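Long-range contacts in beta-N-acetylglucosaminidase Nag2 (Vibrio harveyi, PDB 6EZR), which probably hydrolyses terminal non-reducing N-acetyl-D-hexosamine residues in N-acetyl-beta-D-hexosaminides, as a member of glycoside hydrolase family 20: residues Thr528-Met533 with Gln578-Cys583; Pro539-Val544 with Met592-Phe597. All blocks are in the same frame, centred on the assembly; numbering follows the deposited sequence.

Contact 1 of 2, residues Thr528-Met533 with Gln578-Cys583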
loop_
_atom_site.group_PDB
_atom_site.type_symbol
_atom_site.label_atom_id
_atom_site.label_comp_id
_atom_site.label_asym_id
_atom_site.label_seq_id
_atom_site.Cartn_x
_atom_site.Cartn_y
_atom_site.Cartn_z
ATOM N N THR A 528 0.297 5.710 12.391
ATOM C CA THR A 528 1.206 4.626 12.796
ATOM C C THR A 528 1.416 3.452 11.827
ATOM O O THR A 528 2.357 2.676 12.027
ATOM C CB THR A 528 0.819 4.072 14.188
ATOM O OG1 THR A 528 -0.592 3.818 14.252
ATOM C CG2 THR A 528 1.193 5.072 15.259
ATOM N N THR A 529 0.592 3.332 10.783
ATOM C CA THR A 529 0.605 2.137 9.902
ATOM C C THR A 529 0.902 2.384 8.418
ATOM O O THR A 529 0.892 1.436 7.624
ATOM C CB THR A 529 -0.748 1.380 9.972
ATOM O OG1 THR A 529 -1.806 2.196 9.445
ATOM C CG2 THR A 529 -1.063 0.977 11.394
ATOM N N TYR A 530 1.177 3.637 8.054
ATOM C CA TYR A 530 1.397 4.025 6.656
ATOM C C TYR A 530 2.899 3.935 6.361
ATOM O O TYR A 530 3.675 4.833 6.708
ATOM C CB TYR A 530 0.844 5.438 6.395
ATOM C CG TYR A 530 -0.652 5.513 6.122
ATOM C CD1 TYR A 530 -1.533 4.561 6.622
ATOM C CD2 TYR A 530 -1.183 6.547 5.359
ATOM C CE1 TYR A 530 -2.894 4.626 6.368
ATOM C CE2 TYR A 530 -2.547 6.623 5.096
ATOM C CZ TYR A 530 -3.399 5.658 5.609
ATOM O OH TYR A 530 -4.750 5.705 5.370
ATOM N N LEU A 531 3.293 2.834 5.720
ATOM C CA LEU A 531 4.694 2.505 5.472
ATOM C C LEU A 531 5.356 3.359 4.383
ATOM O O LEU A 531 6.576 3.264 4.181
ATOM C CB LEU A 531 4.821 1.012 5.144
ATOM C CG LEU A 531 4.430 0.029 6.259
ATOM C CD1 LEU A 531 4.368 -1.405 5.747
ATOM C CD2 LEU A 531 5.390 0.083 7.441
ATOM N N ASP A 532 4.571 4.183 3.680
ATOM C CA ASP A 532 5.142 5.204 2.786
ATOM C C ASP A 532 5.829 6.344 3.523
ATOM O O ASP A 532 6.644 7.061 2.914
ATOM C CB ASP A 532 4.130 5.780 1.772
ATOM C CG ASP A 532 2.765 6.084 2.373
ATOM O OD1 ASP A 532 2.195 5.191 3.054
ATOM O OD2 ASP A 532 2.245 7.194 2.120
ATOM N N MET A 533 5.497 6.524 4.806
ATOM C CA MET A 533 6.136 7.555 5.609
ATOM C C MET A 533 7.619 7.240 5.787
ATOM O O MET A 533 8.017 6.076 5.839
ATOM C CB MET A 533 5.458 7.741 6.974
ATOM C CG MET A 533 3.981 8.107 6.921
ATOM S SD MET A 533 3.620 9.640 6.040
ATOM C CE MET A 533 2.204 9.092 5.095
ATOM N N GLN A 578 -4.611 -3.332 9.980
ATOM C CA GLN A 578 -3.990 -3.323 8.672
ATOM C C GLN A 578 -2.887 -2.271 8.567
ATOM O O GLN A 578 -2.980 -1.195 9.142
ATOM C CB GLN A 578 -5.034 -3.076 7.587
ATOM C CG GLN A 578 -4.612 -3.685 6.266
ATOM C CD GLN A 578 -5.663 -3.553 5.192
ATOM O OE1 GLN A 578 -6.181 -4.554 4.709
ATOM N NE2 GLN A 578 -5.982 -2.318 4.816
ATOM N N THR A 579 -1.851 -2.599 7.811
ATOM C CA THR A 579 -0.775 -1.652 7.501
ATOM C C THR A 579 -0.800 -1.430 5.995
ATOM O O THR A 579 -1.081 -2.361 5.243
ATOM C CB THR A 579 0.606 -2.125 8.013
ATOM O OG1 THR A 579 1.613 -1.185 7.616
ATOM C CG2 THR A 579 0.978 -3.500 7.479
ATOM N N ALA A 580 -0.555 -0.197 5.564
ATOM C CA ALA A 580 -0.665 0.157 4.144
ATOM C C ALA A 580 0.636 0.691 3.522
ATOM O O ALA A 580 1.411 1.382 4.177
ATOM C CB ALA A 580 -1.790 1.163 3.953
ATOM N N LEU A 581 0.856 0.344 2.251
ATOM C CA LEU A 581 1.886 0.967 1.415
ATOM C C LEU A 581 1.264 1.731 0.235
ATOM O O LEU A 581 0.896 1.143 -0.788
ATOM C CB LEU A 581 2.897 -0.066 0.900
ATOM C CG LEU A 581 4.165 0.550 0.275
ATOM C CD1 LEU A 581 5.040 1.223 1.329
ATOM C CD2 LEU A 581 4.978 -0.502 -0.455
ATOM N N TRP A 582 1.162 3.049 0.392
ATOM C CA TRP A 582 0.732 3.937 -0.687
ATOM C C TRP A 582 1.943 4.250 -1.553
ATOM O O TRP A 582 3.030 4.505 -1.023
ATOM C CB TRP A 582 0.110 5.193 -0.107
ATOM C CG TRP A 582 -1.067 4.871 0.733
ATOM C CD1 TRP A 582 -1.103 4.783 2.094
ATOM C CD2 TRP A 582 -2.381 4.536 0.275
ATOM N NE1 TRP A 582 -2.365 4.453 2.513
ATOM C CE2 TRP A 582 -3.170 4.291 1.419
ATOM C CE3 TRP A 582 -2.974 4.448 -0.991
ATOM C CZ2 TRP A 582 -4.524 3.954 1.340
ATOM C CZ3 TRP A 582 -4.334 4.125 -1.075
ATOM C CH2 TRP A 582 -5.092 3.883 0.093
ATOM N N CYS A 583 1.768 4.203 -2.875
ATOM C CA CYS A 583 2.911 4.191 -3.811
ATOM C C CYS A 583 3.007 5.409 -4.750
ATOM O O CYS A 583 3.465 5.289 -5.887
ATOM C CB CYS A 583 2.944 2.870 -4.599
ATOM S SG CYS A 583 3.267 1.408 -3.574
#
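Tyr530 and Trp582 meet at an angle, with Trp582 NE1 over one face of the phenol ring near its rim and 3.4 Å from Tyr530 CE2. The pair is oblique, the phenol and pyrrole planes 53° apart. Asp532 lies alongside Trp582, the two side chains running in one direction, with its carboxylate turned 73° from the indole. Its CG stands between the backbone N and the carbonyl carbon, which brings the carboxylate beside the tryptophan, where OD1 lies at the ring edge, 3.5 Å from Trp582 CD1. Asp532 binds N-acetyl-D-glucosamine, so the indole borders a sugar-binding carboxylate, and Arg274 and Glu584 of the same site lie close to Trp582.

Leu531 crosses Thr579 at nearly a right angle, its CD1 3.3 Å from Thr579 OG1, while Leu531 CB packs on Leu581 CD1 at 3.8 Å. With chi1 at 177°, Thr579 swings OG1 to the far side of CB from its backbone N, and OG1 donates to Thr529 O at 2.7 Å. Ala580 N reaches that same Thr529 O at 3.0 Å from the opposite face of the carbonyl plane, so two donors grip one buried oxygen. Leu531 N then donates to Ala580 O at 2.8 Å. Together the two backbone bonds make a single parallel bridge between Tyr530 and Ala580.

Strand 574-581 belongs to the catalytic TIM barrel, between strands 265-271 and 521-523, and the bridge attaches to it the chain that has just left strand 521-523 through helix 526-529. Helix 599-608 packs on Thr529, Leu531 and Thr579, helix 589-596 closes over Leu581, and Trp505 touches Tyr530.

Contact 2 of 2, residues Pro539-Val544 with Met592-Phe597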
loop_
_atom_site.group_PDB
_atom_site.type_symbol
_atom_site.label_atom_id
_atom_site.label_comp_id
_atom_site.label_asym_id
_atom_site.label_seq_id
_atom_site.Cartn_x
_atom_site.Cartn_y
_atom_site.Cartn_z
ATOM N N PRO A 539 17.205 14.387 5.730
ATOM C CA PRO A 539 16.511 14.820 4.524
ATOM C C PRO A 539 16.746 13.942 3.280
ATOM O O PRO A 539 15.983 14.045 2.323
ATOM C CB PRO A 539 17.036 16.248 4.311
ATOM C CG PRO A 539 18.394 16.237 4.905
ATOM C CD PRO A 539 18.355 15.258 6.042
ATOM N N GLU A 540 17.768 13.087 3.301
ATOM C CA GLU A 540 18.013 12.123 2.210
ATOM C C GLU A 540 17.082 10.901 2.229
ATOM O O GLU A 540 17.056 10.122 1.272
ATOM C CB GLU A 540 19.465 11.633 2.242
ATOM C CG GLU A 540 20.504 12.724 1.974
ATOM C CD GLU A 540 20.978 13.482 3.213
ATOM O OE1 GLU A 540 21.756 14.446 3.033
ATOM O OE2 GLU A 540 20.590 13.132 4.356
ATOM N N GLU A 541 16.337 10.727 3.315
ATOM C CA GLU A 541 15.534 9.533 3.523
ATOM C C GLU A 541 14.355 9.535 2.533
ATOM O O GLU A 541 13.688 10.561 2.388
ATOM C CB GLU A 541 15.061 9.507 4.977
ATOM C CG GLU A 541 14.569 8.166 5.473
ATOM C CD GLU A 541 15.661 7.131 5.678
ATOM O OE1 GLU A 541 16.691 7.430 6.317
ATOM O OE2 GLU A 541 15.469 5.989 5.224
ATOM N N PRO A 542 14.134 8.417 1.801
ATOM C CA PRO A 542 12.984 8.392 0.884
ATOM C C PRO A 542 11.646 8.258 1.609
ATOM O O PRO A 542 11.555 7.580 2.629
ATOM C CB PRO A 542 13.253 7.163 0.010
ATOM C CG PRO A 542 14.154 6.296 0.826
ATOM C CD PRO A 542 15.000 7.235 1.624
ATOM N N GLY A 543 10.631 8.938 1.090
ATOM C CA GLY A 543 9.263 8.783 1.566
ATOM C C GLY A 543 8.496 10.083 1.615
ATOM O O GLY A 543 8.973 11.120 1.181
ATOM N N VAL A 544 7.291 10.008 2.159
ATOM C CA VAL A 544 6.454 11.178 2.389
ATOM C C VAL A 544 6.368 11.396 3.897
ATOM O O VAL A 544 6.711 10.490 4.674
ATOM C CB VAL A 544 5.069 11.033 1.705
ATOM C CG1 VAL A 544 5.264 10.765 0.224
ATOM C CG2 VAL A 544 4.227 9.927 2.323
ATOM N N MET A 592 10.575 -0.384 -2.617
ATOM C CA MET A 592 9.456 -0.987 -1.889
ATOM C C MET A 592 9.946 -1.813 -0.693
ATOM O O MET A 592 9.406 -1.672 0.395
ATOM C CB MET A 592 8.594 -1.840 -2.825
ATOM C CG MET A 592 7.447 -2.567 -2.126
ATOM S SD MET A 592 6.383 -3.528 -3.213
ATOM C CE MET A 592 5.764 -2.265 -4.300
ATOM N N ASP A 593 10.956 -2.661 -0.891
ATOM C CA ASP A 593 11.549 -3.435 0.224
ATOM C C ASP A 593 11.997 -2.513 1.336
ATOM O O ASP A 593 11.796 -2.804 2.512
ATOM C CB ASP A 593 12.786 -4.202 -0.220
ATOM C CG ASP A 593 12.471 -5.462 -0.976
ATOM O OD1 ASP A 593 11.283 -5.756 -1.233
ATOM O OD2 ASP A 593 13.450 -6.166 -1.317
ATOM N N TYR A 594 12.615 -1.405 0.935
ATOM C CA TYR A 594 13.139 -0.397 1.849
ATOM C C TYR A 594 12.078 0.247 2.739
ATOM O O TYR A 594 12.290 0.415 3.945
ATOM C CB TYR A 594 13.867 0.674 1.043
ATOM C CG TYR A 594 14.679 1.605 1.886
ATOM C CD1 TYR A 594 15.962 1.253 2.305
ATOM C CD2 TYR A 594 14.167 2.842 2.278
ATOM C CE1 TYR A 594 16.718 2.115 3.084
ATOM C CE2 TYR A 594 14.907 3.705 3.056
ATOM C CZ TYR A 594 16.183 3.338 3.456
ATOM O OH TYR A 594 16.927 4.187 4.223
ATOM N N MET A 595 10.947 0.613 2.149
ATOM C CA MET A 595 9.868 1.222 2.921
ATOM C C MET A 595 9.153 0.187 3.809
ATOM O O MET A 595 8.855 0.485 4.963
ATOM C CB MET A 595 8.884 1.944 2.002
ATOM C CG MET A 595 9.493 3.039 1.125
ATOM S SD MET A 595 10.546 4.240 1.965
ATOM C CE MET A 595 9.366 5.129 2.959
ATOM N N ILE A 596 8.893 -1.012 3.280
ATOM C CA ILE A 596 8.156 -2.070 4.018
ATOM C C ILE A 596 8.965 -2.649 5.194
ATOM O O ILE A 596 8.413 -2.858 6.268
ATOM C CB ILE A 596 7.693 -3.233 3.088
ATOM C CG1 ILE A 596 6.713 -2.737 2.024
ATOM C CG2 ILE A 596 6.983 -4.333 3.874
ATOM C CD1 ILE A 596 6.401 -3.774 0.961
ATOM N N PHE A 597 10.256 -2.901 4.983
ATOM C CA PHE A 597 11.118 -3.590 5.971
ATOM C C PHE A 597 12.138 -2.622 6.557
ATOM O O PHE A 597 12.792 -1.902 5.792
ATOM C CB PHE A 597 11.849 -4.767 5.315
ATOM C CG PHE A 597 10.917 -5.795 4.771
ATOM C CD1 PHE A 597 10.418 -6.791 5.595
ATOM C CD2 PHE A 597 10.489 -5.742 3.451
ATOM C CE1 PHE A 597 9.525 -7.735 5.105
ATOM C CE2 PHE A 597 9.598 -6.688 2.954
ATOM C CZ PHE A 597 9.110 -7.683 3.788
#
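Glu541 reaches Tyr594 with the end of a bent side chain: CG stands trans to the backbone N, and a turn at chi2 (72°) brings the carboxylate to the tyrosine. Tyr594 OH donates to Glu541 OE2 over a short 2.5 Å. The carboxylate lies nearly coplanar with the phenol ring, 9° between the planes, and OE2 sits at the ring edge. The hydroxyl comes to the syn side of OE2, tilted 24° out of the carboxylate plane. Arg638 forms a salt bridge with the same OE2, which would probably favour the charged carboxylate and help to hold it in place.

Pro542 comes next, its side chain crossing that of Tyr594 at about a right angle, with CG 3.5 Å from Tyr594 CE2. The same CG lies 4.3 Å from Met595 SD, so the proline meets two consecutive helix residues. Bends at chi2 and chi3 bring the methyl of Met595 against the loop backbone: Met595 CE lies 3.3 Å from Pro542 O. Gly543 then passes the end of this methionine, its CA 3.9 Å from Met595 CE.

Helix 589-596 follows the last barrel strand, 574-581, and the loop comes after strand 521-523; loops that follow the C-terminal ends of the barrel strands surround the active site in TIM-barrel glycosidases. Met595, about 5 Å from the sugar-binding Asp532 between side chains, places this packing close to the N-acetyl-D-glucosamine site.

How the contacts relate
After strand 521-523 the chain enters helix 526-529, whose end opens 528-533, the first half of contact 1; shortly afterwards comes 539-544, the first half of contact 2. It then passes through helix 552-556 to strand 574-581, where contact 1 closes a loop with 44 residues between its segments. Helix 589-596 follows, and contact 2 closes a second, with 47 between. The two loops therefore cross rather than nest. They also touch: Asp532 O probably accepts a hydrogen bond from Val544 N at 3.1 Å, and Leu531 O packs on Met595 CB. Contact 1 ties the excursion to the barrel wall, contact 2 to the helix beyond it.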